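Local coordinates for pyridoxamine 5-phosphate-dependent dehydrase (Escherichia coli, PDB 3B8X), which removes the C3'-hydroxyl group from GDP-4-keto-6-deoxy-D-mannose with a vitamin B6 cofactor, a step in making the O-antigen sugar L-colitose, at residues Thr113-Leu121 against Asn136-Ile147. The protein carries 1 engineered substitution. Residues are numbered along the deposited sequence; the frame is centred on the assembly and turned at random.
Sequences TLNIDIESL and NLLGNPNNFDEI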
loop_
_atom_site.group_PDB
_atom_site.type_symbol
_atom_site.label_atom_id
_atom_site.label_comp_id
_atom_site.label_asym_id
_atom_site.label_seq_id
_atom_site.Cartn_x
_atom_site.Cartn_y
_atom_site.Cartn_z
ATOM N N THR B 113 -5.839 2.849 -31.597
ATOM C CA THR B 113 -6.585 2.642 -30.357
ATOM C C THR B 113 -5.817 2.933 -29.066
ATOM O O THR B 113 -6.442 3.156 -28.019
ATOM C CB THR B 113 -7.057 1.235 -30.207
ATOM O OG1 THR B 113 -5.922 0.388 -30.051
ATOM C CG2 THR B 113 -7.861 0.841 -31.408
ATOM N N LEU B 114 -4.483 2.893 -29.170
ATOM C CA LEU B 114 -3.530 3.063 -28.059
ATOM C C LEU B 114 -3.478 1.835 -27.214
ATOM O O LEU B 114 -2.679 1.775 -26.287
ATOM C CB LEU B 114 -3.837 4.273 -27.158
ATOM C CG LEU B 114 -3.967 5.638 -27.860
ATOM C CD1 LEU B 114 -4.039 6.715 -26.789
ATOM C CD2 LEU B 114 -2.817 5.864 -28.861
ATOM N N ASN B 115 -4.295 0.843 -27.566
ATOM C CA ASN B 115 -4.309 -0.449 -26.838
ATOM C C ASN B 115 -3.414 -1.490 -27.528
ATOM O O ASN B 115 -2.833 -1.199 -28.599
ATOM C CB ASN B 115 -5.743 -0.946 -26.633
ATOM C CG ASN B 115 -6.510 -0.097 -25.632
ATOM O OD1 ASN B 115 -5.936 0.500 -24.728
ATOM N ND2 ASN B 115 -7.805 -0.016 -25.812
ATOM N N ILE B 116 -3.200 -2.626 -26.855
ATOM C CA ILE B 116 -2.319 -3.685 -27.350
ATOM C C ILE B 116 -2.698 -4.045 -28.806
ATOM O O ILE B 116 -3.864 -4.104 -29.147
ATOM C CB ILE B 116 -2.437 -4.938 -26.474
ATOM C CG1 ILE B 116 -1.300 -5.949 -26.770
ATOM C CG2 ILE B 116 -3.778 -5.532 -26.689
ATOM C CD1 ILE B 116 -1.013 -6.946 -25.664
ATOM N N ASP B 117 -1.695 -4.195 -29.647
ATOM C CA ASP B 117 -1.956 -4.496 -31.023
ATOM C C ASP B 117 -2.523 -5.878 -31.146
ATOM O O ASP B 117 -1.892 -6.857 -30.779
ATOM C CB ASP B 117 -0.685 -4.398 -31.826
ATOM C CG ASP B 117 -0.964 -4.535 -33.275
ATOM O OD1 ASP B 117 -1.790 -3.758 -33.767
ATOM O OD2 ASP B 117 -0.471 -5.477 -33.895
ATOM N N ILE B 118 -3.732 -5.976 -31.656
ATOM C CA ILE B 118 -4.338 -7.281 -31.762
ATOM C C ILE B 118 -3.544 -8.281 -32.580
ATOM O O ILE B 118 -3.236 -9.393 -32.126
ATOM C CB ILE B 118 -5.725 -7.145 -32.286
ATOM C CG1 ILE B 118 -6.516 -6.376 -31.237
ATOM C CG2 ILE B 118 -6.286 -8.534 -32.651
ATOM C CD1 ILE B 118 -6.819 -7.207 -29.992
ATOM N N GLU B 119 -3.218 -7.892 -33.800
ATOM C CA GLU B 119 -2.435 -8.797 -34.602
ATOM C C GLU B 119 -1.180 -9.200 -33.852
ATOM O O GLU B 119 -0.836 -10.377 -33.817
ATOM C CB GLU B 119 -2.089 -8.190 -35.948
ATOM C CG GLU B 119 -3.239 -8.328 -36.910
ATOM C CD GLU B 119 -3.862 -9.720 -36.906
ATOM O OE1 GLU B 119 -3.154 -10.668 -37.310
ATOM O OE2 GLU B 119 -5.054 -9.859 -36.526
ATOM N N SER B 120 -0.478 -8.241 -33.256
ATOM C CA SER B 120 0.747 -8.617 -32.549
ATOM C C SER B 120 0.441 -9.521 -31.369
ATOM O O SER B 120 1.275 -10.333 -30.927
ATOM C CB SER B 120 1.496 -7.400 -32.035
ATOM O OG SER B 120 1.861 -6.520 -33.095
ATOM N N LEU B 121 -0.762 -9.364 -30.844
ATOM C CA LEU B 121 -1.088 -10.148 -29.688
ATOM C C LEU B 121 -1.237 -11.591 -30.150
ATOM O O LEU B 121 -0.730 -12.526 -29.519
ATOM C CB LEU B 121 -2.340 -9.590 -28.997
ATOM C CG LEU B 121 -2.914 -10.487 -27.883
ATOM C CD1 LEU B 121 -1.910 -10.835 -26.781
ATOM C CD2 LEU B 121 -4.229 -9.981 -27.310
ATOM N N ASN B 136 -6.979 -1.076 -20.514
ATOM C CA ASN B 136 -7.886 -0.259 -21.334
ATOM C C ASN B 136 -7.399 1.174 -21.227
ATOM O O ASN B 136 -7.630 1.858 -20.219
ATOM C CB ASN B 136 -9.347 -0.397 -20.868
ATOM C CG ASN B 136 -9.824 -1.833 -20.927
ATOM O OD1 ASN B 136 -9.715 -2.489 -21.989
ATOM N ND2 ASN B 136 -10.243 -2.370 -19.771
ATOM N N LEU B 137 -6.652 1.604 -22.241
ATOM C CA LEU B 137 -5.994 2.889 -22.190
ATOM C C LEU B 137 -6.853 4.115 -22.414
ATOM O O LEU B 137 -7.596 4.226 -23.392
ATOM C CB LEU B 137 -4.734 2.924 -23.072
ATOM C CG LEU B 137 -3.569 3.749 -22.499
ATOM C CD1 LEU B 137 -2.794 2.950 -21.438
ATOM C CD2 LEU B 137 -2.611 4.185 -23.615
ATOM N N LEU B 138 -6.684 5.050 -21.497
ATOM C CA LEU B 138 -7.282 6.368 -21.581
ATOM C C LEU B 138 -8.787 6.342 -21.706
ATOM O O LEU B 138 -9.384 7.291 -22.227
ATOM C CB LEU B 138 -6.704 7.106 -22.788
ATOM C CG LEU B 138 -5.999 8.407 -22.450
ATOM C CD1 LEU B 138 -4.966 8.174 -21.354
ATOM C CD2 LEU B 138 -5.388 8.995 -23.727
ATOM N N GLY B 139 -9.411 5.255 -21.297
ATOM C CA GLY B 139 -10.853 5.262 -21.405
ATOM C C GLY B 139 -11.309 4.235 -22.452
ATOM O O GLY B 139 -12.487 3.844 -22.492
ATOM N N ASN B 140 -10.366 3.870 -23.306
ATOM C CA ASN B 140 -10.691 2.986 -24.408
ATOM C C ASN B 140 -10.577 1.518 -24.045
ATOM O O ASN B 140 -9.454 1.029 -23.831
ATOM C CB ASN B 140 -9.721 3.279 -25.550
ATOM C CG ASN B 140 -10.351 3.125 -26.929
ATOM O OD1 ASN B 140 -11.584 3.207 -27.086
ATOM N ND2 ASN B 140 -9.493 2.944 -27.952
ATOM N N PRO B 141 -11.696 0.784 -24.081
ATOM C CA PRO B 141 -11.622 -0.658 -23.796
ATOM C C PRO B 141 -10.946 -1.409 -24.945
ATOM O O PRO B 141 -10.988 -0.999 -26.122
ATOM C CB PRO B 141 -13.096 -1.097 -23.761
ATOM C CG PRO B 141 -13.838 -0.120 -24.644
ATOM C CD PRO B 141 -12.997 1.174 -24.670
ATOM N N ASN B 142 -10.370 -2.550 -24.598
ATOM C CA ASN B 142 -9.779 -3.419 -25.613
ATOM C C ASN B 142 -10.910 -4.082 -26.371
ATOM O O ASN B 142 -12.044 -4.103 -25.892
ATOM C CB ASN B 142 -8.983 -4.521 -24.922
ATOM C CG ASN B 142 -7.656 -4.044 -24.485
ATOM O OD1 ASN B 142 -6.704 -4.179 -25.254
ATOM N ND2 ASN B 142 -7.604 -3.299 -23.343
ATOM N N ASN B 143 -10.616 -4.675 -27.524
ATOM C CA ASN B 143 -11.678 -5.395 -28.181
ATOM C C ASN B 143 -11.619 -6.795 -27.643
ATOM O O ASN B 143 -10.814 -7.607 -28.086
ATOM C CB ASN B 143 -11.582 -5.359 -29.710
ATOM C CG ASN B 143 -12.609 -6.260 -30.348
ATOM O OD1 ASN B 143 -13.041 -7.223 -29.727
ATOM N ND2 ASN B 143 -13.033 -5.945 -31.567
ATOM N N PHE B 144 -12.431 -7.048 -26.632
ATOM C CA PHE B 144 -12.425 -8.323 -25.931
ATOM C C PHE B 144 -12.843 -9.534 -26.754
ATOM O O PHE B 144 -12.402 -10.639 -26.491
ATOM C CB PHE B 144 -13.091 -8.214 -24.558
ATOM C CG PHE B 144 -12.284 -7.390 -23.593
ATOM C CD1 PHE B 144 -12.645 -6.086 -23.283
ATOM C CD2 PHE B 144 -11.101 -7.906 -23.072
ATOM C CE1 PHE B 144 -11.835 -5.301 -22.426
ATOM C CE2 PHE B 144 -10.319 -7.158 -22.191
ATOM C CZ PHE B 144 -10.667 -5.862 -21.896
ATOM N N ASP B 145 -13.611 -9.289 -27.810
ATOM C CA ASP B 145 -13.990 -10.369 -28.724
ATOM C C ASP B 145 -12.719 -10.860 -29.399
ATOM O O ASP B 145 -12.388 -12.053 -29.377
ATOM C CB ASP B 145 -14.906 -9.815 -29.816
ATOM C CG ASP B 145 -16.337 -9.630 -29.342
ATOM O OD1 ASP B 145 -16.692 -10.184 -28.281
ATOM O OD2 ASP B 145 -17.108 -8.920 -30.025
ATOM N N GLU B 146 -12.001 -9.937 -30.024
ATOM C CA GLU B 146 -10.780 -10.354 -30.691
ATOM C C GLU B 146 -9.856 -11.037 -29.707
ATOM O O GLU B 146 -9.163 -12.006 -30.053
ATOM C CB GLU B 146 -10.037 -9.128 -31.279
ATOM C CG GLU B 146 -10.818 -8.362 -32.337
ATOM C CD GLU B 146 -11.337 -9.252 -33.449
ATOM O OE1 GLU B 146 -10.947 -9.019 -34.615
ATOM O OE2 GLU B 146 -12.145 -10.164 -33.157
ATOM N N ILE B 147 -9.779 -10.462 -28.509
ATOM C CA ILE B 147 -8.874 -10.988 -27.498
ATOM C C ILE B 147 -9.271 -12.383 -27.060
ATOM O O ILE B 147 -8.440 -13.288 -26.955
ATOM C CB ILE B 147 -8.795 -10.070 -26.287
ATOM C CG1 ILE B 147 -7.960 -8.855 -26.669
ATOM C CG2 ILE B 147 -8.182 -10.803 -25.106
ATOM C CD1 ILE B 147 -7.799 -7.909 -25.602
HETATM O O HOH W 1 -9.318 -1.001 -28.420
HETATM O O HOH W 2 -6.360 -4.509 -28.009
#
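Asn-115 spans with its amide the two ends of the turn Leu-137 to Asn-140, which the bond from Asn-140 N to Leu-137 O closes. Its OD1 takes the N-H of Leu-137 on an in-plane lone pair at 2.8 Å, while ND2 gives a hydrogen to Asn-140 O, also 2.8 Å away but well above that carbonyl's plane; a water joins ND2 to Pro-141 O. CG, anti to the carbonyl carbon (chi1 -70°), sends the amide toward 136-147. An ST turn, Asn-115 N to Thr-113 OG1, holds the backbone here. Asn-140 answers in the other direction: its ND2 reaches a lone pair of Thr-113 O (3.1 Å), and its OD1 is bound by Thr-298 N. Apolar cover comes from Leu-137, whose CD2 lies 3.8 Å from Leu-114 CB, and from Leu-138, which meets the CD1 branch of Leu-114.

Toward the helices, a second water gives hydrogens to Ile-116 O and Asn-142 OD1. Asn-142 is itself steadied by Asn-136 OD1, its N and ND2 approaching from opposite faces of the Asn-136 amide. Beyond, packing is looser: Ile-118 CD1 sits 3.9 Å from Ile-147 CG1, and Leu-121 CD2 touches the same CG1. Leu-121 and Ile-147 are buried against the sheet; Ile-118 and Glu-146, which lends only its CB, form the solvent side.

The contact thus joins the loops leading into helices 118-124 and 144-151, packed side by side against strand 129-135, which links them. Asn-115 and Asn-140 bond across it to main chain, implying loops matched by directional bonds rather than charge; carboxylates serve behind, Glu-164 taking Leu-138 N and Glu-160 Asn-136 ND2.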